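Local coordinates for protein putative RNase YutE (Bacillus subtilis subsp. subtilis str. 168, PDB 1YLM) that is probably an RNase and the probable toxin of a putative type VII toxin-antitoxin system, thought to be neutralised by its cognate antitoxin YutD, at residues Leu13-His18 / Ile46-Asp51; Ala21-Gln26 / Leu36-Ile41; Glu83-Glu88 / Gln119-Asp124; Ile93-Thr98 / Gly109-Leu114. One frame throughout, in Å; residues are numbered along the deposited sequence.

Contact 1 (Leu13-His18 / Ile46-Asp51); sequences LGFFEH and IECILD
Two phenylalanines of helix 6-23 close around Cys-48 of helix 32-59 in a buried helix-helix contact near the centre of the all-helical HepT-like fold. The segments run nearly antiparallel, at 155° between their directions with axes 9.7 Å apart, and Phe-16 and Cys-48 face each other at the nearest backbone approach. No hydrogen bond links the two segments, so the join rests on van der Waals and sulfur-aromatic contact. Phe-16 carries much of it: its CD1 lies 3.7 Å from Cys-48 CB, and one atom further round the ring its CE1 is 3.9 Å from Ile-49 CG1, the ring meeting both obliquely. Ile-49 reaches this ring through CG1 and CD1, its CG2 branch pointing elsewhere. Beyond the pair, Phe-16 also packs on Pro-126 of helix 119-137, and Ile-49 on Met-72 and Ile-93, so the contact is continuous with the rest of the helical core. Phe-15 marks the side facing the dimer partner, where it packs on Leu-104 of the second subunit and Cys-48 on Tyr-103 of that subunit. With CG anti to the backbone N (chi1 -175°), the Phe-15 ring swings across to the cysteine and presents an edge. The sulfur-aromatic contact is therefore edge-on: Cys-48 SG lies near the ring plane, 3.7 Å from Phe-15 CD2.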
loop_
_atom_site.group_PDB
_atom_site.type_symbol
_atom_site.label_atom_id
_atom_site.label_comp_id
_atom_site.label_asym_id
_atom_site.label_seq_id
_atom_site.Cartn_x
_atom_site.Cartn_y
_atom_site.Cartn_z
ATOM N N LEU A 13 9.183 7.619 -12.876
ATOM C CA LEU A 13 8.324 8.054 -13.988
ATOM C C LEU A 13 8.050 6.938 -14.998
ATOM O O LEU A 13 6.932 6.789 -15.475
ATOM C CB LEU A 13 8.926 9.282 -14.701
ATOM C CG LEU A 13 8.952 10.623 -13.949
ATOM C CD1 LEU A 13 9.476 11.720 -14.881
ATOM C CD2 LEU A 13 7.603 11.004 -13.417
ATOM N N GLY A 14 9.076 6.155 -15.330
ATOM C CA GLY A 14 8.894 5.005 -16.231
ATOM C C GLY A 14 7.941 3.969 -15.656
ATOM O O GLY A 14 7.073 3.451 -16.360
ATOM N N PHE A 15 8.130 3.657 -14.368
ATOM C CA PHE A 15 7.267 2.729 -13.647
ATOM C C PHE A 15 5.824 3.227 -13.669
ATOM O O PHE A 15 4.899 2.474 -13.990
ATOM C CB PHE A 15 7.759 2.650 -12.212
ATOM C CG PHE A 15 7.041 1.635 -11.363
ATOM C CD1 PHE A 15 7.439 0.289 -11.375
ATOM C CD2 PHE A 15 6.012 2.036 -10.506
ATOM C CE1 PHE A 15 6.785 -0.653 -10.550
ATOM C CE2 PHE A 15 5.358 1.102 -9.684
ATOM C CZ PHE A 15 5.746 -0.234 -9.716
ATOM N N PHE A 16 5.645 4.490 -13.285
ATOM C CA PHE A 16 4.359 5.190 -13.365
ATOM C C PHE A 16 3.675 5.017 -14.725
ATOM O O PHE A 16 2.499 4.639 -14.806
ATOM C CB PHE A 16 4.594 6.679 -13.059
ATOM C CG PHE A 16 3.355 7.545 -13.173
ATOM C CD1 PHE A 16 2.529 7.755 -12.066
ATOM C CD2 PHE A 16 3.053 8.187 -14.371
ATOM C CE1 PHE A 16 1.386 8.577 -12.158
ATOM C CE2 PHE A 16 1.916 9.006 -14.477
ATOM C CZ PHE A 16 1.085 9.202 -13.365
ATOM N N GLU A 17 4.403 5.305 -15.797
ATOM C CA GLU A 17 3.844 5.211 -17.135
ATOM C C GLU A 17 3.391 3.777 -17.470
ATOM O O GLU A 17 2.322 3.567 -18.064
ATOM C CB GLU A 17 4.850 5.762 -18.146
ATOM C CG GLU A 17 4.874 7.309 -18.129
ATOM C CD GLU A 17 5.901 7.917 -19.082
ATOM O OE1 GLU A 17 7.010 7.361 -19.200
ATOM O OE2 GLU A 17 5.595 8.979 -19.679
ATOM N N HIS A 18 4.178 2.794 -17.053
ATOM C CA HIS A 18 3.781 1.395 -17.229
ATOM C C HIS A 18 2.444 1.106 -16.533
ATOM O O HIS A 18 1.547 0.497 -17.130
ATOM C CB HIS A 18 4.876 0.435 -16.755
ATOM C CG HIS A 18 4.581 -1.003 -17.061
ATOM N ND1 HIS A 18 4.518 -1.497 -18.351
ATOM C CD2 HIS A 18 4.302 -2.049 -16.246
ATOM C CE1 HIS A 18 4.226 -2.788 -18.309
ATOM N NE2 HIS A 18 4.091 -3.146 -17.045
ATOM N N ILE A 46 -0.405 7.071 -7.119
ATOM C CA ILE A 46 -0.329 8.065 -6.030
ATOM C C ILE A 46 1.093 8.151 -5.439
ATOM O O ILE A 46 1.652 9.251 -5.304
ATOM C CB ILE A 46 -1.366 7.755 -4.898
ATOM C CG1 ILE A 46 -2.800 7.949 -5.432
ATOM C CG2 ILE A 46 -1.103 8.664 -3.683
ATOM C CD1 ILE A 46 -3.922 7.396 -4.523
ATOM N N GLU A 47 1.665 6.997 -5.086
ATOM C CA GLU A 47 3.004 6.945 -4.471
ATOM C C GLU A 47 4.084 7.513 -5.395
ATOM O O GLU A 47 4.966 8.242 -4.932
ATOM C CB GLU A 47 3.385 5.525 -4.043
ATOM C CG GLU A 47 2.646 4.952 -2.824
ATOM C CD GLU A 47 2.427 5.965 -1.702
ATOM O OE1 GLU A 47 3.344 6.242 -0.876
ATOM O OE2 GLU A 47 1.309 6.473 -1.647
ATOM N N CYS A 48 4.005 7.176 -6.686
ATOM C CA CYS A 48 4.926 7.705 -7.686
ATOM C C CYS A 48 4.835 9.232 -7.758
ATOM O O CYS A 48 5.867 9.905 -7.850
ATOM C CB CYS A 48 4.616 7.141 -9.065
ATOM S SG CYS A 48 5.116 5.407 -9.341
ATOM N N ILE A 49 3.614 9.771 -7.721
ATOM C CA ILE A 49 3.449 11.233 -7.762
ATOM C C ILE A 49 4.041 11.871 -6.508
ATOM O O ILE A 49 4.788 12.854 -6.600
ATOM C CB ILE A 49 1.984 11.649 -7.932
ATOM C CG1 ILE A 49 1.467 11.225 -9.320
ATOM C CG2 ILE A 49 1.820 13.169 -7.698
ATOM C CD1 ILE A 49 -0.086 11.253 -9.410
ATOM N N LEU A 50 3.708 11.321 -5.344
ATOM C CA LEU A 50 4.188 11.897 -4.076
ATOM C C LEU A 50 5.703 11.814 -3.940
ATOM O O LEU A 50 6.345 12.780 -3.506
ATOM C CB LEU A 50 3.524 11.204 -2.891
ATOM C CG LEU A 50 2.008 11.429 -2.781
ATOM C CD1 LEU A 50 1.436 10.651 -1.616
ATOM C CD2 LEU A 50 1.632 12.929 -2.699
ATOM N N ASP A 51 6.257 10.652 -4.309
ATOM C CA ASP A 51 7.694 10.404 -4.198
ATOM C C ASP A 51 8.456 11.310 -5.158
ATOM O O ASP A 51 9.450 11.946 -4.767
ATOM C CB ASP A 51 8.014 8.916 -4.475
ATOM C CG ASP A 51 7.699 8.007 -3.271
ATOM O OD1 ASP A 51 7.537 8.522 -2.151
ATOM O OD2 ASP A 51 7.638 6.777 -3.446
#

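Contact 2 (Ala21-Gln26 / Leu36-Ile41); sequences ALFDSQ and LALQRI
Phe-23, in the last turn of helix 6-23, meets Leu-38 and Ile-41 of helix 32-59 at the end of an antiparallel helical hairpin. The close packing is at the ring: Leu-38 CD1 comes in at its edge, in the ring plane, 3.6 Å from Phe-23 CD1 and 3.7 Å from Phe-23 CE1. With chi1 at -174° the Leu-38 side chain extends so that this methyl meets the ring, while Tyr-112 and Ile-115 of helix 108-117 pack against both residues. Approaches are longer at Ile-41, although it covers a broad area: its CG2 lies 4.3 Å from Phe-23 CB and its CD1 4.4 Å from Leu-22 CB. Here the second subunit takes over part of the packing, its Glu-32 against Leu-22 and its Leu-36 against Ile-41. On the solvent side the chain leaves helical geometry at Asp-24, and Ser-25 turns back on the helix end. Two donors grip Leu-22 O: Ser-25 OG at 2.6 Å, in the carbonyl plane, and Ser-25 N at 3.0 Å. The Ser-25 bonds thus finish the helix, and Asp-24 OD1, bonded to Gln-119, ties its end to helix 119-137. No hydrogen bond joins the two segments: Phe-23, Leu-38 and Ile-41 form an apolar interface, covered by helix 108-117 and the second subunit.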
loop_
_atom_site.group_PDB
_atom_site.type_symbol
_atom_site.label_atom_id
_atom_site.label_comp_id
_atom_site.label_asym_id
_atom_site.label_seq_id
_atom_site.Cartn_x
_atom_site.Cartn_y
_atom_site.Cartn_z
ATOM N N ALA A 21 -0.373 2.740 -18.417
ATOM C CA ALA A 21 -0.626 1.936 -19.629
ATOM C C ALA A 21 -1.496 0.718 -19.306
ATOM O O ALA A 21 -2.410 0.383 -20.061
ATOM C CB ALA A 21 0.665 1.505 -20.268
ATOM N N LEU A 22 -1.228 0.088 -18.168
ATOM C CA LEU A 22 -1.984 -1.084 -17.740
ATOM C C LEU A 22 -3.409 -0.681 -17.396
ATOM O O LEU A 22 -4.359 -1.393 -17.746
ATOM C CB LEU A 22 -1.295 -1.774 -16.558
ATOM C CG LEU A 22 0.020 -2.483 -16.890
ATOM C CD1 LEU A 22 0.656 -3.096 -15.649
ATOM C CD2 LEU A 22 -0.195 -3.559 -17.971
ATOM N N PHE A 23 -3.563 0.483 -16.762
ATOM C CA PHE A 23 -4.894 1.014 -16.463
ATOM C C PHE A 23 -5.671 1.214 -17.757
ATOM O O PHE A 23 -6.862 0.928 -17.830
ATOM C CB PHE A 23 -4.826 2.340 -15.693
ATOM C CG PHE A 23 -6.173 2.978 -15.492
ATOM C CD1 PHE A 23 -7.052 2.475 -14.537
ATOM C CD2 PHE A 23 -6.583 4.046 -16.288
ATOM C CE1 PHE A 23 -8.321 3.046 -14.356
ATOM C CE2 PHE A 23 -7.846 4.628 -16.114
ATOM C CZ PHE A 23 -8.714 4.123 -15.142
ATOM N N ASP A 24 -4.990 1.694 -18.784
ATOM C CA ASP A 24 -5.661 2.005 -20.031
ATOM C C ASP A 24 -5.923 0.745 -20.877
ATOM O O ASP A 24 -6.433 0.851 -21.980
ATOM C CB ASP A 24 -4.860 3.063 -20.798
ATOM C CG ASP A 24 -5.675 3.743 -21.875
ATOM O OD1 ASP A 24 -6.739 4.332 -21.565
ATOM O OD2 ASP A 24 -5.240 3.680 -23.040
ATOM N N SER A 25 -5.623 -0.433 -20.319
ATOM C CA SER A 25 -5.722 -1.728 -21.013
ATOM C C SER A 25 -7.113 -2.370 -20.953
ATOM O O SER A 25 -7.964 -1.971 -20.146
ATOM C CB SER A 25 -4.692 -2.719 -20.440
ATOM O OG SER A 25 -5.150 -3.320 -19.225
ATOM N N GLN A 26 -7.321 -3.394 -21.783
ATOM C CA GLN A 26 -8.626 -4.087 -21.858
ATOM C C GLN A 26 -8.771 -5.203 -20.802
ATOM O O GLN A 26 -8.643 -6.387 -21.120
ATOM C CB GLN A 26 -8.886 -4.629 -23.278
ATOM C CG GLN A 26 -7.962 -4.053 -24.354
ATOM C CD GLN A 26 -8.695 -3.569 -25.598
ATOM O OE1 GLN A 26 -9.354 -2.526 -25.578
ATOM N NE2 GLN A 26 -8.554 -4.309 -26.698
ATOM N N LEU A 36 -8.662 -5.971 -7.233
ATOM C CA LEU A 36 -7.424 -5.965 -6.483
ATOM C C LEU A 36 -6.320 -5.310 -7.298
ATOM O O LEU A 36 -5.573 -4.494 -6.762
ATOM C CB LEU A 36 -7.032 -7.391 -6.125
ATOM C CG LEU A 36 -7.817 -8.031 -4.979
ATOM C CD1 LEU A 36 -7.517 -9.532 -5.033
ATOM C CD2 LEU A 36 -7.407 -7.429 -3.638
ATOM N N ALA A 37 -6.233 -5.658 -8.588
ATOM C CA ALA A 37 -5.211 -5.053 -9.468
ATOM C C ALA A 37 -5.407 -3.545 -9.566
ATOM O O ALA A 37 -4.431 -2.791 -9.553
ATOM C CB ALA A 37 -5.227 -5.683 -10.862
ATOM N N LEU A 38 -6.657 -3.104 -9.692
ATOM C CA LEU A 38 -6.944 -1.680 -9.818
ATOM C C LEU A 38 -6.570 -0.935 -8.546
ATOM O O LEU A 38 -6.022 0.164 -8.617
ATOM C CB LEU A 38 -8.412 -1.424 -10.171
ATOM C CG LEU A 38 -8.812 0.015 -10.469
ATOM C CD1 LEU A 38 -7.983 0.624 -11.619
ATOM C CD2 LEU A 38 -10.302 0.019 -10.789
ATOM N N GLN A 39 -6.818 -1.536 -7.392
ATOM C CA GLN A 39 -6.353 -0.927 -6.112
ATOM C C GLN A 39 -4.827 -0.755 -6.073
ATOM O O GLN A 39 -4.316 0.288 -5.635
ATOM C CB GLN A 39 -6.837 -1.730 -4.895
ATOM C CG GLN A 39 -8.368 -1.648 -4.685
ATOM C CD GLN A 39 -8.873 -2.653 -3.674
ATOM O OE1 GLN A 39 -8.099 -3.223 -2.910
ATOM N NE2 GLN A 39 -10.180 -2.856 -3.648
ATOM N N ARG A 40 -4.097 -1.773 -6.536
ATOM C CA ARG A 40 -2.639 -1.664 -6.574
ATOM C C ARG A 40 -2.186 -0.554 -7.519
ATOM O O ARG A 40 -1.317 0.240 -7.169
ATOM C CB ARG A 40 -1.994 -2.998 -6.955
ATOM C CG ARG A 40 -0.455 -2.999 -6.904
ATOM C CD ARG A 40 0.061 -2.777 -5.513
ATOM N NE ARG A 40 1.516 -2.827 -5.467
ATOM C CZ ARG A 40 2.235 -2.503 -4.393
ATOM N NH1 ARG A 40 1.630 -2.069 -3.290
ATOM N NH2 ARG A 40 3.560 -2.578 -4.427
ATOM N N ILE A 41 -2.787 -0.494 -8.707
ATOM C CA ILE A 41 -2.486 0.570 -9.666
ATOM C C ILE A 41 -2.720 1.963 -9.046
ATOM O O ILE A 41 -1.837 2.842 -9.129
ATOM C CB ILE A 41 -3.314 0.431 -10.975
ATOM C CG1 ILE A 41 -2.831 -0.788 -11.785
ATOM C CG2 ILE A 41 -3.197 1.722 -11.802
ATOM C CD1 ILE A 41 -3.736 -1.120 -12.956
#

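Contact 3 (Glu83-Glu88 / Gln119-Asp124); sequences EKEGDE and QTALQD
Ala-121 of helix 119-137 rests against the glutamates of helix 83-93 where these helices cross steeply, at 108°, on a partly buried flank of the fold. Near the start of the second segment, the backbone N of Ala-121 donates to a water at 3.0 Å, and this water donates to Glu-88 OE1 at 2.6 Å; His-118 ND1 is also bonded to that oxygen. The methyl of Ala-121 supplies the apolar touch, its CB 4.2 Å from Glu-88 CB and 4.4 Å from Glu-85 CG. One turn on, Asp-124 crosses Glu-85 at about a right angle, their carboxylate planes 60° apart. Asp-124 OD2 and Glu-85 OE2 stay 3.9 Å apart without bonding to each other; a second water sits between them and donates a hydrogen bond to each. Arg-128 forms a salt bridge with Glu-85 OE2 and a long, weak ion pair with Asp-124. The bridging water and this arginine probably offset the repulsion between two like charges, letting the acidic pair sit at the crossing.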
loop_
_atom_site.group_PDB
_atom_site.type_symbol
_atom_site.label_atom_id
_atom_site.label_comp_id
_atom_site.label_asym_id
_atom_site.label_seq_id
_atom_site.Cartn_x
_atom_site.Cartn_y
_atom_site.Cartn_z
ATOM N N GLU A 83 -2.165 24.848 -12.406
ATOM C CA GLU A 83 -3.110 24.868 -11.293
ATOM C C GLU A 83 -4.190 23.800 -11.464
ATOM O O GLU A 83 -4.493 23.080 -10.518
ATOM C CB GLU A 83 -3.764 26.250 -11.122
ATOM C CG GLU A 83 -4.561 26.376 -9.815
ATOM C CD GLU A 83 -4.975 27.809 -9.467
ATOM O OE1 GLU A 83 -4.502 28.771 -10.127
ATOM O OE2 GLU A 83 -5.767 27.970 -8.508
ATOM N N LYS A 84 -4.781 23.714 -12.652
ATOM C CA LYS A 84 -5.839 22.716 -12.876
ATOM C C LYS A 84 -5.310 21.269 -12.785
ATOM O O LYS A 84 -5.944 20.422 -12.170
ATOM C CB LYS A 84 -6.611 22.956 -14.184
ATOM C CG LYS A 84 -5.743 23.046 -15.404
ATOM C CD LYS A 84 -6.479 22.696 -16.692
ATOM C CE LYS A 84 -5.542 21.961 -17.664
ATOM N NZ LYS A 84 -4.115 22.430 -17.563
ATOM N N GLU A 85 -4.145 21.006 -13.380
ATOM C CA GLU A 85 -3.483 19.708 -13.205
ATOM C C GLU A 85 -3.274 19.357 -11.734
ATOM O O GLU A 85 -3.568 18.227 -11.305
ATOM C CB GLU A 85 -2.157 19.659 -13.957
ATOM C CG GLU A 85 -2.342 19.548 -15.456
ATOM C CD GLU A 85 -1.067 19.755 -16.237
ATOM O OE1 GLU A 85 -0.120 20.407 -15.737
ATOM O OE2 GLU A 85 -1.025 19.269 -17.381
ATOM N N GLY A 86 -2.787 20.332 -10.958
ATOM C CA GLY A 86 -2.554 20.150 -9.532
ATOM C C GLY A 86 -3.813 19.768 -8.769
ATOM O O GLY A 86 -3.801 18.826 -7.976
ATOM N N ASP A 87 -4.899 20.488 -9.028
ATOM C CA ASP A 87 -6.188 20.238 -8.380
ATOM C C ASP A 87 -6.693 18.850 -8.707
ATOM O O ASP A 87 -7.140 18.125 -7.813
ATOM C CB ASP A 87 -7.227 21.282 -8.817
ATOM C CG ASP A 87 -6.946 22.675 -8.260
ATOM O OD1 ASP A 87 -6.205 22.808 -7.251
ATOM O OD2 ASP A 87 -7.499 23.645 -8.827
ATOM N N GLU A 88 -6.593 18.483 -9.980
ATOM C CA GLU A 88 -7.004 17.156 -10.451
ATOM C C GLU A 88 -6.208 16.049 -9.771
ATOM O O GLU A 88 -6.777 15.085 -9.262
ATOM C CB GLU A 88 -6.848 17.050 -11.959
ATOM C CG GLU A 88 -7.955 17.759 -12.738
ATOM C CD GLU A 88 -8.051 17.274 -14.157
ATOM O OE1 GLU A 88 -8.375 16.084 -14.359
ATOM O OE2 GLU A 88 -7.812 18.077 -15.080
ATOM N N GLN A 119 -7.406 11.145 -16.112
ATOM C CA GLN A 119 -6.430 10.383 -16.871
ATOM C C GLN A 119 -5.492 11.288 -17.684
ATOM O O GLN A 119 -4.292 11.032 -17.745
ATOM C CB GLN A 119 -7.118 9.330 -17.750
ATOM C CG GLN A 119 -6.141 8.317 -18.344
ATOM C CD GLN A 119 -6.822 7.138 -18.992
ATOM O OE1 GLN A 119 -7.967 6.827 -18.686
ATOM N NE2 GLN A 119 -6.111 6.465 -19.889
ATOM N N THR A 120 -6.020 12.363 -18.273
ATOM C CA THR A 120 -5.171 13.294 -19.030
ATOM C C THR A 120 -4.079 13.965 -18.159
ATOM O O THR A 120 -2.907 14.002 -18.560
ATOM C CB THR A 120 -6.002 14.360 -19.796
ATOM O OG1 THR A 120 -6.860 13.706 -20.748
ATOM C CG2 THR A 120 -5.084 15.309 -20.557
ATOM N N ALA A 121 -4.459 14.487 -16.991
ATOM C CA ALA A 121 -3.495 15.056 -16.034
ATOM C C ALA A 121 -2.482 13.987 -15.597
ATOM O O ALA A 121 -1.278 14.254 -15.484
ATOM C CB ALA A 121 -4.196 15.643 -14.836
ATOM N N LEU A 122 -2.960 12.764 -15.382
ATOM C CA LEU A 122 -2.040 11.661 -15.062
ATOM C C LEU A 122 -1.011 11.401 -16.171
ATOM O O LEU A 122 0.195 11.357 -15.905
ATOM C CB LEU A 122 -2.817 10.385 -14.703
ATOM C CG LEU A 122 -3.553 10.437 -13.357
ATOM C CD1 LEU A 122 -4.521 9.276 -13.221
ATOM C CD2 LEU A 122 -2.558 10.457 -12.184
ATOM N N GLN A 123 -1.484 11.268 -17.408
ATOM C CA GLN A 123 -0.614 11.075 -18.567
ATOM C C GLN A 123 0.403 12.203 -18.734
ATOM O O GLN A 123 1.538 11.966 -19.129
ATOM C CB GLN A 123 -1.442 10.968 -19.853
ATOM C CG GLN A 123 -2.377 9.763 -19.900
ATOM C CD GLN A 123 -3.320 9.793 -21.095
ATOM O OE1 GLN A 123 -3.613 10.856 -21.652
ATOM N NE2 GLN A 123 -3.804 8.626 -21.490
ATOM N N ASP A 124 -0.019 13.427 -18.437
ATOM C CA ASP A 124 0.844 14.597 -18.601
ATOM C C ASP A 124 1.860 14.809 -17.486
ATOM O O ASP A 124 2.832 15.531 -17.681
ATOM C CB ASP A 124 -0.008 15.857 -18.753
ATOM C CG ASP A 124 -0.737 15.901 -20.081
ATOM O OD1 ASP A 124 -0.335 15.168 -21.009
ATOM O OD2 ASP A 124 -1.706 16.670 -20.191
HETATM O O HOH W 1 -3.021 17.731 -18.361
HETATM O O HOH W 2 -7.395 15.235 -16.661
#

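Contact 4 (Ile93-Thr98 / Gly109-Leu114); sequences IAYRKT and GELYRL
Tyr-95, in the turn that leads into the RX(4)HXY motif assigned by similarity, reaches across to helix 108-117 of the HepT-like fold, and its side chain carries the contact. The first segment starts at Ile-93, where a type I beta turn runs to Arg-96, closed by Arg-96 N bonding to Ile-93 O. Tyr-95, within this turn, points at the opposite helix. Close to its backbone, Tyr-95 CB touches Leu-114 CD2 at 3.8 Å; further out, Tyr-95 CD2 meets Leu-111 CD1 at 3.9 Å, both leucines reaching the ring obliquely. Next comes Arg-96, probably the active-site residue, which takes no part in the contact and is held elsewhere: its NE forms a salt bridge with Glu-47 of helix 32-59, and its side chain makes a cation-pi contact with Tyr-68. Thr-98 returns to the tyrosine, its CB 4.0 Å above one face and over the ring centre. Leucines and threonine thus restrict the ring, while its hydroxyl is gripped twice, being bonded also to Asp-107 N. An extended Glu-110 chain (chi1 178°) carries the carboxylate to that hydroxyl, turned 73° from the ring plane. Tyr-95 OH donates to Glu-110 OE1 at 2.7 Å, using the anti lone pair of that oxygen.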
loop_
_atom_site.group_PDB
_atom_site.type_symbol
_atom_site.label_atom_id
_atom_site.label_comp_id
_atom_site.label_asym_id
_atom_site.label_seq_id
_atom_site.Cartn_x
_atom_site.Cartn_y
_atom_site.Cartn_z
ATOM N N ILE A 93 -5.001 11.822 -5.144
ATOM C CA ILE A 93 -4.186 11.681 -3.942
ATOM C C ILE A 93 -5.039 11.538 -2.670
ATOM O O ILE A 93 -4.672 10.822 -1.731
ATOM C CB ILE A 93 -3.186 12.876 -3.831
ATOM C CG1 ILE A 93 -2.109 12.745 -4.929
ATOM C CG2 ILE A 93 -2.586 12.980 -2.416
ATOM C CD1 ILE A 93 -1.327 14.034 -5.231
ATOM N N ALA A 94 -6.184 12.213 -2.654
ATOM C CA ALA A 94 -7.109 12.131 -1.524
ATOM C C ALA A 94 -7.602 10.702 -1.266
ATOM O O ALA A 94 -8.077 10.405 -0.170
ATOM C CB ALA A 94 -8.281 13.092 -1.736
ATOM N N TYR A 95 -7.458 9.816 -2.260
ATOM C CA TYR A 95 -7.827 8.400 -2.089
ATOM C C TYR A 95 -6.776 7.553 -1.341
ATOM O O TYR A 95 -7.035 6.407 -0.982
ATOM C CB TYR A 95 -8.226 7.759 -3.440
ATOM C CG TYR A 95 -9.298 6.699 -3.288
ATOM C CD1 TYR A 95 -10.624 7.057 -3.039
ATOM C CD2 TYR A 95 -8.985 5.332 -3.367
ATOM C CE1 TYR A 95 -11.614 6.095 -2.889
ATOM C CE2 TYR A 95 -9.981 4.351 -3.193
ATOM C CZ TYR A 95 -11.290 4.746 -2.962
ATOM O OH TYR A 95 -12.302 3.811 -2.802
ATOM N N ARG A 96 -5.589 8.121 -1.103
ATOM C CA ARG A 96 -4.483 7.376 -0.511
ATOM C C ARG A 96 -4.849 6.752 0.828
ATOM O O ARG A 96 -4.565 5.591 1.055
ATOM C CB ARG A 96 -3.239 8.249 -0.341
ATOM C CG ARG A 96 -1.981 7.437 -0.019
ATOM C CD ARG A 96 -0.802 8.354 0.318
ATOM N NE ARG A 96 0.420 7.586 0.569
ATOM C CZ ARG A 96 0.862 7.206 1.765
ATOM N NH1 ARG A 96 0.200 7.520 2.882
ATOM N NH2 ARG A 96 1.989 6.507 1.850
ATOM N N LYS A 97 -5.475 7.523 1.715
ATOM C CA LYS A 97 -5.785 7.009 3.054
ATOM C C LYS A 97 -6.695 5.777 2.991
ATOM O O LYS A 97 -6.504 4.824 3.747
ATOM C CB LYS A 97 -6.419 8.105 3.932
ATOM C CG LYS A 97 -6.677 7.689 5.377
ATOM C CD LYS A 97 -7.390 8.824 6.138
ATOM C CE LYS A 97 -7.517 8.528 7.646
ATOM N NZ LYS A 97 -8.114 9.714 8.388
ATOM N N THR A 98 -7.664 5.795 2.080
ATOM C CA THR A 98 -8.531 4.638 1.868
ATOM C C THR A 98 -7.734 3.415 1.413
ATOM O O THR A 98 -7.946 2.299 1.903
ATOM C CB THR A 98 -9.660 4.952 0.862
ATOM O OG1 THR A 98 -10.453 6.039 1.378
ATOM C CG2 THR A 98 -10.552 3.727 0.671
ATOM N N GLY A 109 -14.736 0.459 -7.978
ATOM C CA GLY A 109 -15.537 1.185 -8.985
ATOM C C GLY A 109 -15.343 2.693 -8.868
ATOM O O GLY A 109 -15.152 3.398 -9.865
ATOM N N GLU A 110 -15.384 3.169 -7.627
ATOM C CA GLU A 110 -15.103 4.542 -7.258
ATOM C C GLU A 110 -13.707 4.961 -7.747
ATOM O O GLU A 110 -13.542 6.005 -8.372
ATOM C CB GLU A 110 -15.175 4.595 -5.733
ATOM C CG GLU A 110 -14.885 5.872 -5.090
ATOM C CD GLU A 110 -15.276 5.835 -3.623
ATOM O OE1 GLU A 110 -14.666 5.089 -2.832
ATOM O OE2 GLU A 110 -16.199 6.557 -3.252
ATOM N N LEU A 111 -12.719 4.114 -7.458
ATOM C CA LEU A 111 -11.334 4.380 -7.815
ATOM C C LEU A 111 -11.164 4.418 -9.338
ATOM O O LEU A 111 -10.508 5.314 -9.866
ATOM C CB LEU A 111 -10.419 3.328 -7.180
ATOM C CG LEU A 111 -8.932 3.404 -7.553
ATOM C CD1 LEU A 111 -8.340 4.775 -7.214
ATOM C CD2 LEU A 111 -8.194 2.284 -6.826
ATOM N N TYR A 112 -11.781 3.465 -10.045
ATOM C CA TYR A 112 -11.791 3.500 -11.506
ATOM C C TYR A 112 -12.257 4.855 -12.034
ATOM O O TYR A 112 -11.609 5.452 -12.910
ATOM C CB TYR A 112 -12.659 2.380 -12.112
ATOM C CG TYR A 112 -12.675 2.432 -13.628
ATOM C CD1 TYR A 112 -11.738 1.722 -14.378
ATOM C CD2 TYR A 112 -13.607 3.228 -14.309
ATOM C CE1 TYR A 112 -11.736 1.789 -15.763
ATOM C CE2 TYR A 112 -13.609 3.306 -15.691
ATOM C CZ TYR A 112 -12.674 2.581 -16.408
ATOM O OH TYR A 112 -12.685 2.652 -17.781
ATOM N N ARG A 113 -13.389 5.331 -11.504
ATOM C CA ARG A 113 -13.976 6.579 -11.983
ATOM C C ARG A 113 -13.064 7.749 -11.698
ATOM O O ARG A 113 -12.946 8.662 -12.509
ATOM C CB ARG A 113 -15.371 6.797 -11.388
ATOM C CG ARG A 113 -16.399 5.867 -12.049
ATOM C CD ARG A 113 -17.813 6.101 -11.553
ATOM N NE ARG A 113 -18.000 5.754 -10.146
ATOM C CZ ARG A 113 -18.397 4.564 -9.699
ATOM N NH1 ARG A 113 -18.631 3.557 -10.539
ATOM N NH2 ARG A 113 -18.558 4.378 -8.399
ATOM N N LEU A 114 -12.404 7.697 -10.548
ATOM C CA LEU A 114 -11.455 8.729 -10.155
ATOM C C LEU A 114 -10.263 8.835 -11.103
ATOM O O LEU A 114 -9.947 9.931 -11.611
ATOM C CB LEU A 114 -11.010 8.465 -8.709
ATOM C CG LEU A 114 -10.374 9.574 -7.903
ATOM C CD1 LEU A 114 -11.247 10.826 -7.900
ATOM C CD2 LEU A 114 -10.104 9.045 -6.481
#

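Contacts 1 and 2 share helices 6-23 and 32-59, are mostly buried, and both reach the second subunit; neither has a hydrogen bond between its segments. Contacts 3 and 4 lie in partly buried places that the partner chain does not touch, and polar groups enter there: one water between two carboxylates and another between a carboxylate and a backbone N-H in contact 3, a direct tyrosine-carboxylate bond in contact 4. Leu-122 ties contact 3 to the core by packing on Phe-16 and Ile-49 of contact 1. A salt bridge joins the helices of contacts 1 and 4, while Tyr-112 and Leu-111 pack contact 4 onto contact 2. Contacts 3 and 4 do not touch, their nearest atoms being about 5 Å apart.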